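Local structure of folylpolyglutamate synthase (FolC) (Helicobacter pylori, 6K8C) at residues V246-F251 with E261-L266; S29-I34 with Y124-A129. The protein probably adds L-glutamate, at the expense of ATP, to dihydropteroate to make dihydrofolate and then to reduced folates to build folylpolyglutamates. All coordinates share one frame; numbering follows the deposited sequence.

Contact 1: V246-F251 with E261-L266; sequences VALKAF and EVLKNL
A turn folded back on the helix that precedes it brings Val262 against Leu248 and Phe251, where the chain leaves helix 241-254 on its way to strand 276-279. Residues 246-251 belong to that helix, and residues 261-266 to the loop that follows it; Glu261 to Lys264 form a type I beta turn that presents Val262 to the helix. The two methyls of Val262 divide the work. CG2 meets Leu248 CD1 at 3.8 Å, while CG1 lies against CE2 and CZ of the Phe251 ring, 3.9 Å from Phe251 CE2, approaching the ring obliquely. Leu248 and Phe251 sit three residues apart, on the same side of the helix, and both extend their side chains the same way: CG stands opposite the backbone N in each (chi1 -167° in Leu248, 174° in Phe251), which carries the isobutyl group and the ring outward to the valine. Leu263 adds a looser touch through the end of its side chain, its CD1 standing 4.4 Å from Leu248 CD2. Within the turn, Lys264 N makes a weak hydrogen bond to the Glu261 carboxylate, 2.8 Å to OE1. Leu68 of helix 58-70 touches both Phe251 and Val262, and Val227 of helix 225-234 meets Leu263, so the apolar patch continues into two further helices. No hydrogen bond or salt bridge joins the two segments. Their attachment is hydrophobic and dispersive, resting on the fit of branched aliphatic side chains to one another and to an aromatic ring; such a contact probably holds the turn through shape and partial exclusion of water, with little of the directional demand that a polar bond would impose.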
loop_
_atom_site.group_PDB
_atom_site.type_symbol
_atom_site.label_atom_id
_atom_site.label_comp_id
_atom_site.label_asym_id
_atom_site.label_seq_id
_atom_site.Cartn_x
_atom_site.Cartn_y
_atom_site.Cartn_z
ATOM N N VAL A 246 -15.580 1.581 -0.422
ATOM C CA VAL A 246 -15.078 2.200 -1.646
ATOM C C VAL A 246 -14.752 1.139 -2.691
ATOM O O VAL A 246 -15.107 1.277 -3.868
ATOM C CB VAL A 246 -13.862 3.085 -1.328
ATOM C CG1 VAL A 246 -13.227 3.589 -2.616
ATOM C CG2 VAL A 246 -14.277 4.249 -0.417
ATOM N N ALA A 247 -14.091 0.056 -2.281
ATOM C CA ALA A 247 -13.794 -1.020 -3.220
ATOM C C ALA A 247 -15.071 -1.632 -3.778
ATOM O O ALA A 247 -15.122 -2.014 -4.952
ATOM C CB ALA A 247 -12.939 -2.094 -2.548
ATOM N N LEU A 248 -16.109 -1.749 -2.946
ATOM C CA LEU A 248 -17.379 -2.286 -3.427
ATOM C C LEU A 248 -18.006 -1.363 -4.465
ATOM O O LEU A 248 -18.543 -1.831 -5.477
ATOM C CB LEU A 248 -18.333 -2.508 -2.251
ATOM C CG LEU A 248 -19.594 -3.334 -2.511
ATOM C CD1 LEU A 248 -19.240 -4.734 -2.978
ATOM C CD2 LEU A 248 -20.451 -3.384 -1.249
ATOM N N LYS A 249 -17.948 -0.049 -4.232
ATOM C CA LYS A 249 -18.466 0.898 -5.217
ATOM C C LYS A 249 -17.693 0.809 -6.527
ATOM O O LYS A 249 -18.280 0.900 -7.612
ATOM C CB LYS A 249 -18.410 2.320 -4.660
ATOM C CG LYS A 249 -19.150 3.340 -5.513
ATOM C CD LYS A 249 -20.618 2.959 -5.633
ATOM C CE LYS A 249 -21.517 4.176 -5.575
ATOM N NZ LYS A 249 -22.947 3.784 -5.452
ATOM N N ALA A 250 -16.369 0.659 -6.445
ATOM C CA ALA A 250 -15.568 0.438 -7.647
ATOM C C ALA A 250 -16.011 -0.824 -8.369
ATOM O O ALA A 250 -16.209 -0.817 -9.591
ATOM C CB ALA A 250 -14.083 0.361 -7.282
ATOM N N PHE A 251 -16.176 -1.916 -7.617
ATOM C CA PHE A 251 -16.631 -3.182 -8.185
ATOM C C PHE A 251 -17.956 -3.015 -8.917
ATOM O O PHE A 251 -18.108 -3.450 -10.066
ATOM C CB PHE A 251 -16.759 -4.221 -7.063
ATOM C CG PHE A 251 -17.352 -5.534 -7.502
ATOM C CD1 PHE A 251 -16.541 -6.534 -8.017
ATOM C CD2 PHE A 251 -18.715 -5.775 -7.383
ATOM C CE1 PHE A 251 -17.077 -7.748 -8.418
ATOM C CE2 PHE A 251 -19.257 -6.982 -7.782
ATOM C CZ PHE A 251 -18.437 -7.972 -8.301
ATOM N N GLU A 261 -24.709 -11.157 -4.172
ATOM C CA GLU A 261 -24.300 -10.763 -2.822
ATOM C C GLU A 261 -22.853 -11.206 -2.632
ATOM O O GLU A 261 -22.554 -12.273 -2.092
ATOM C CB GLU A 261 -25.228 -11.371 -1.777
ATOM C CG GLU A 261 -25.517 -10.466 -0.582
ATOM C CD GLU A 261 -24.353 -10.374 0.392
ATOM O OE1 GLU A 261 -23.448 -11.233 0.330
ATOM O OE2 GLU A 261 -24.342 -9.440 1.225
ATOM N N VAL A 262 -21.936 -10.348 -3.080
ATOM C CA VAL A 262 -20.537 -10.748 -3.198
ATOM C C VAL A 262 -19.812 -10.795 -1.858
ATOM O O VAL A 262 -18.749 -11.423 -1.760
ATOM C CB VAL A 262 -19.816 -9.802 -4.172
ATOM C CG1 VAL A 262 -20.406 -9.945 -5.565
ATOM C CG2 VAL A 262 -19.935 -8.362 -3.691
ATOM N N LEU A 263 -20.344 -10.148 -0.820
ATOM C CA LEU A 263 -19.676 -10.154 0.475
ATOM C C LEU A 263 -19.846 -11.466 1.227
ATOM O O LEU A 263 -19.036 -11.765 2.110
ATOM C CB LEU A 263 -20.189 -9.004 1.340
ATOM C CG LEU A 263 -19.856 -7.616 0.804
ATOM C CD1 LEU A 263 -20.179 -6.560 1.839
ATOM C CD2 LEU A 263 -18.394 -7.549 0.374
ATOM N N LYS A 264 -20.870 -12.255 0.898
ATOM C CA LYS A 264 -21.144 -13.462 1.670
ATOM C C LYS A 264 -19.997 -14.458 1.569
ATOM O O LYS A 264 -19.632 -15.098 2.561
ATOM C CB LYS A 264 -22.454 -14.100 1.204
ATOM C CG LYS A 264 -23.574 -14.001 2.230
ATOM C CD LYS A 264 -24.943 -14.032 1.572
ATOM C CE LYS A 264 -26.006 -13.460 2.498
ATOM N NZ LYS A 264 -27.238 -13.064 1.757
ATOM N N ASN A 265 -19.404 -14.592 0.384
ATOM C CA ASN A 265 -18.309 -15.529 0.166
ATOM C C ASN A 265 -16.966 -14.836 -0.025
ATOM O O ASN A 265 -16.004 -15.483 -0.447
ATOM C CB ASN A 265 -18.613 -16.423 -1.037
ATOM C CG ASN A 265 -19.925 -17.161 -0.892
ATOM O OD1 ASN A 265 -20.296 -17.579 0.205
ATOM N ND2 ASN A 265 -20.641 -17.321 -1.998
ATOM N N LEU A 266 -16.874 -13.541 0.264
ATOM C CA LEU A 266 -15.589 -12.859 0.185
ATOM C C LEU A 266 -14.648 -13.426 1.239
ATOM O O LEU A 266 -15.013 -13.536 2.413
ATOM C CB LEU A 266 -15.769 -11.354 0.380
ATOM C CG LEU A 266 -14.510 -10.489 0.281
ATOM C CD1 LEU A 266 -13.883 -10.607 -1.102
ATOM C CD2 LEU A 266 -14.822 -9.032 0.607
#

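Contact 2: S29-I34 with Y124-A129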
loop_
_atom_site.group_PDB
_atom_site.type_symbol
_atom_site.label_atom_id
_atom_site.label_comp_id
_atom_site.label_asym_id
_atom_site.label_seq_id
_atom_site.Cartn_x
_atom_site.Cartn_y
_atom_site.Cartn_z
ATOM N N SER A 29 8.769 13.478 -18.998
ATOM C CA SER A 29 8.780 13.015 -20.379
ATOM C C SER A 29 9.478 11.671 -20.533
ATOM O O SER A 29 9.258 10.986 -21.540
ATOM C CB SER A 29 9.445 14.059 -21.281
ATOM O OG SER A 29 10.837 14.157 -21.022
ATOM N N ARG A 30 10.302 11.270 -19.560
ATOM C CA ARG A 30 11.059 10.030 -19.700
ATOM C C ARG A 30 10.131 8.825 -19.772
ATOM O O ARG A 30 10.164 8.056 -20.740
ATOM C CB ARG A 30 12.061 9.872 -18.552
ATOM C CG ARG A 30 12.966 8.655 -18.726
ATOM C CD ARG A 30 13.991 8.504 -17.606
ATOM N NE ARG A 30 13.368 8.305 -16.299
ATOM C CZ ARG A 30 13.433 9.183 -15.307
ATOM N NH1 ARG A 30 14.100 10.320 -15.477
ATOM N NH2 ARG A 30 12.835 8.928 -14.150
ATOM N N PHE A 31 9.289 8.632 -18.750
ATOM C CA PHE A 31 8.501 7.405 -18.748
ATOM C C PHE A 31 7.434 7.410 -19.832
ATOM O O PHE A 31 7.112 6.348 -20.377
ATOM C CB PHE A 31 7.848 7.143 -17.394
ATOM C CG PHE A 31 7.268 5.765 -17.297
ATOM C CD1 PHE A 31 8.102 4.666 -17.243
ATOM C CD2 PHE A 31 5.898 5.562 -17.332
ATOM C CE1 PHE A 31 7.591 3.387 -17.181
ATOM C CE2 PHE A 31 5.378 4.283 -17.274
ATOM C CZ PHE A 31 6.226 3.192 -17.195
ATOM N N ILE A 32 6.871 8.577 -20.154
ATOM C CA ILE A 32 5.957 8.654 -21.294
ATOM C C ILE A 32 6.634 8.097 -22.537
ATOM O O ILE A 32 6.036 7.331 -23.306
ATOM C CB ILE A 32 5.480 10.103 -21.506
ATOM C CG1 ILE A 32 4.570 10.542 -20.360
ATOM C CG2 ILE A 32 4.747 10.235 -22.839
ATOM C CD1 ILE A 32 4.504 12.043 -20.177
ATOM N N GLN A 33 7.909 8.442 -22.731
ATOM C CA GLN A 33 8.665 7.899 -23.853
ATOM C C GLN A 33 8.992 6.426 -23.640
ATOM O O GLN A 33 8.893 5.623 -24.577
ATOM C CB GLN A 33 9.940 8.719 -24.054
ATOM C CG GLN A 33 10.775 8.312 -25.246
ATOM C CD GLN A 33 12.104 9.044 -25.290
ATOM O OE1 GLN A 33 12.363 9.939 -24.482
ATOM N NE2 GLN A 33 12.958 8.664 -26.233
ATOM N N ILE A 34 9.385 6.049 -22.418
ATOM C CA ILE A 34 9.665 4.643 -22.130
ATOM C C ILE A 34 8.447 3.791 -22.454
ATOM O O ILE A 34 8.548 2.754 -23.121
ATOM C CB ILE A 34 10.092 4.457 -20.660
ATOM C CG1 ILE A 34 11.503 4.996 -20.417
ATOM C CG2 ILE A 34 10.032 2.977 -20.269
ATOM C CD1 ILE A 34 11.845 5.126 -18.940
ATOM N N TYR A 124 10.682 0.709 -13.705
ATOM C CA TYR A 124 10.879 -0.676 -14.128
ATOM C C TYR A 124 9.864 -1.607 -13.472
ATOM O O TYR A 124 9.362 -2.539 -14.115
ATOM C CB TYR A 124 12.300 -1.136 -13.809
ATOM C CG TYR A 124 12.684 -2.395 -14.546
ATOM C CD1 TYR A 124 12.713 -2.424 -15.937
ATOM C CD2 TYR A 124 12.997 -3.558 -13.859
ATOM C CE1 TYR A 124 13.056 -3.574 -16.620
ATOM C CE2 TYR A 124 13.343 -4.711 -14.534
ATOM C CZ TYR A 124 13.368 -4.713 -15.912
ATOM O OH TYR A 124 13.707 -5.859 -16.582
ATOM N N ALA A 125 9.567 -1.386 -12.186
ATOM C CA ALA A 125 8.520 -2.161 -11.523
ATOM C C ALA A 125 7.191 -2.017 -12.255
ATOM O O ALA A 125 6.446 -2.994 -12.404
ATOM C CB ALA A 125 8.379 -1.716 -10.064
ATOM N N THR A 126 6.888 -0.805 -12.730
ATOM C CA THR A 126 5.655 -0.574 -13.477
ATOM C C THR A 126 5.616 -1.406 -14.755
ATOM O O THR A 126 4.597 -2.033 -15.066
ATOM C CB THR A 126 5.505 0.919 -13.792
ATOM O OG1 THR A 126 5.467 1.666 -12.568
ATOM C CG2 THR A 126 4.222 1.190 -14.574
ATOM N N LEU A 127 6.716 -1.423 -15.516
ATOM C CA LEU A 127 6.750 -2.236 -16.729
ATOM C C LEU A 127 6.623 -3.715 -16.402
ATOM O O LEU A 127 5.966 -4.463 -17.135
ATOM C CB LEU A 127 8.040 -1.984 -17.521
ATOM C CG LEU A 127 8.237 -0.601 -18.143
ATOM C CD1 LEU A 127 9.494 -0.611 -19.019
ATOM C CD2 LEU A 127 7.021 -0.164 -18.952
ATOM N N LEU A 128 7.257 -4.162 -15.314
ATOM C CA LEU A 128 7.115 -5.551 -14.902
ATOM C C LEU A 128 5.656 -5.885 -14.604
ATOM O O LEU A 128 5.171 -6.967 -14.961
ATOM C CB LEU A 128 7.993 -5.832 -13.682
ATOM C CG LEU A 128 9.502 -5.954 -13.909
ATOM C CD1 LEU A 128 10.228 -5.998 -12.575
ATOM C CD2 LEU A 128 9.824 -7.183 -14.749
ATOM N N ALA A 129 4.938 -4.965 -13.957
ATOM C CA ALA A 129 3.522 -5.194 -13.683
ATOM C C ALA A 129 2.728 -5.346 -14.975
ATOM O O ALA A 129 1.889 -6.246 -15.095
ATOM C CB ALA A 129 2.956 -4.052 -12.831
#
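Here helix 28-41 meets helix 121-132, which lies in the Mur ligase middle domain, through a buried, wholly apolar side-chain interface. The short segments 29-34 and 124-129 run in nearly the same direction, crossing at -27° with their axes 11.8 Å apart, a spacing bridged by large side chains. With CG of Phe31 opposite its backbone N (chi1 -169°), the ring projects toward Thr126 and Leu127. Its outermost atom, Phe31 CZ, is 3.9 Å from Thr126 CG2 and also 3.9 Å from Leu127 CD2, both methyls approaching the ring obliquely. The phenylalanine and leucine side chains run alongside each other head to tail, leaving the other leucine branch for Ile34, whose CG2 lies 3.8 Å from Leu127 CD1; the isoleucine lies nearly perpendicular to the leucine. Thr126 meets the phenylalanine through carbon, while its OG1 is hydrogen-bonded to Ser151 OG and to the carbonyl of Phe122, one turn earlier in its own helix. At the margin, Arg30 forms a salt bridge with Glu123, a polar tie between the same two helices. Phe115 of helix 114-118 touches both Ile34 and Leu127, and Leu110 of helix 100-110 also meets Leu127, while Phe79 of strand 76-79 lies against Thr126, so that helix 121-132 is placed between helix 28-41 and the large mixed sheet.

Starting from the N terminus, helix 28-41 supplies the first half of contact 2, and the chain then passes through the first strands of the large mixed sheet before helix 121-132 closes that loop, 90 residues on. Contact 1 opens only later, at helix 241-254, and closes within 10 residues. The two are therefore in series, neither nested nor crossed, with centres 31 Å apart and nearest atoms about 18 Å apart. The long closure ties an early helix to a helix packed on the large mixed sheet; the short one joins helix 241-254 to the turn after it, ahead of strand 276-279 of the six-stranded sheet.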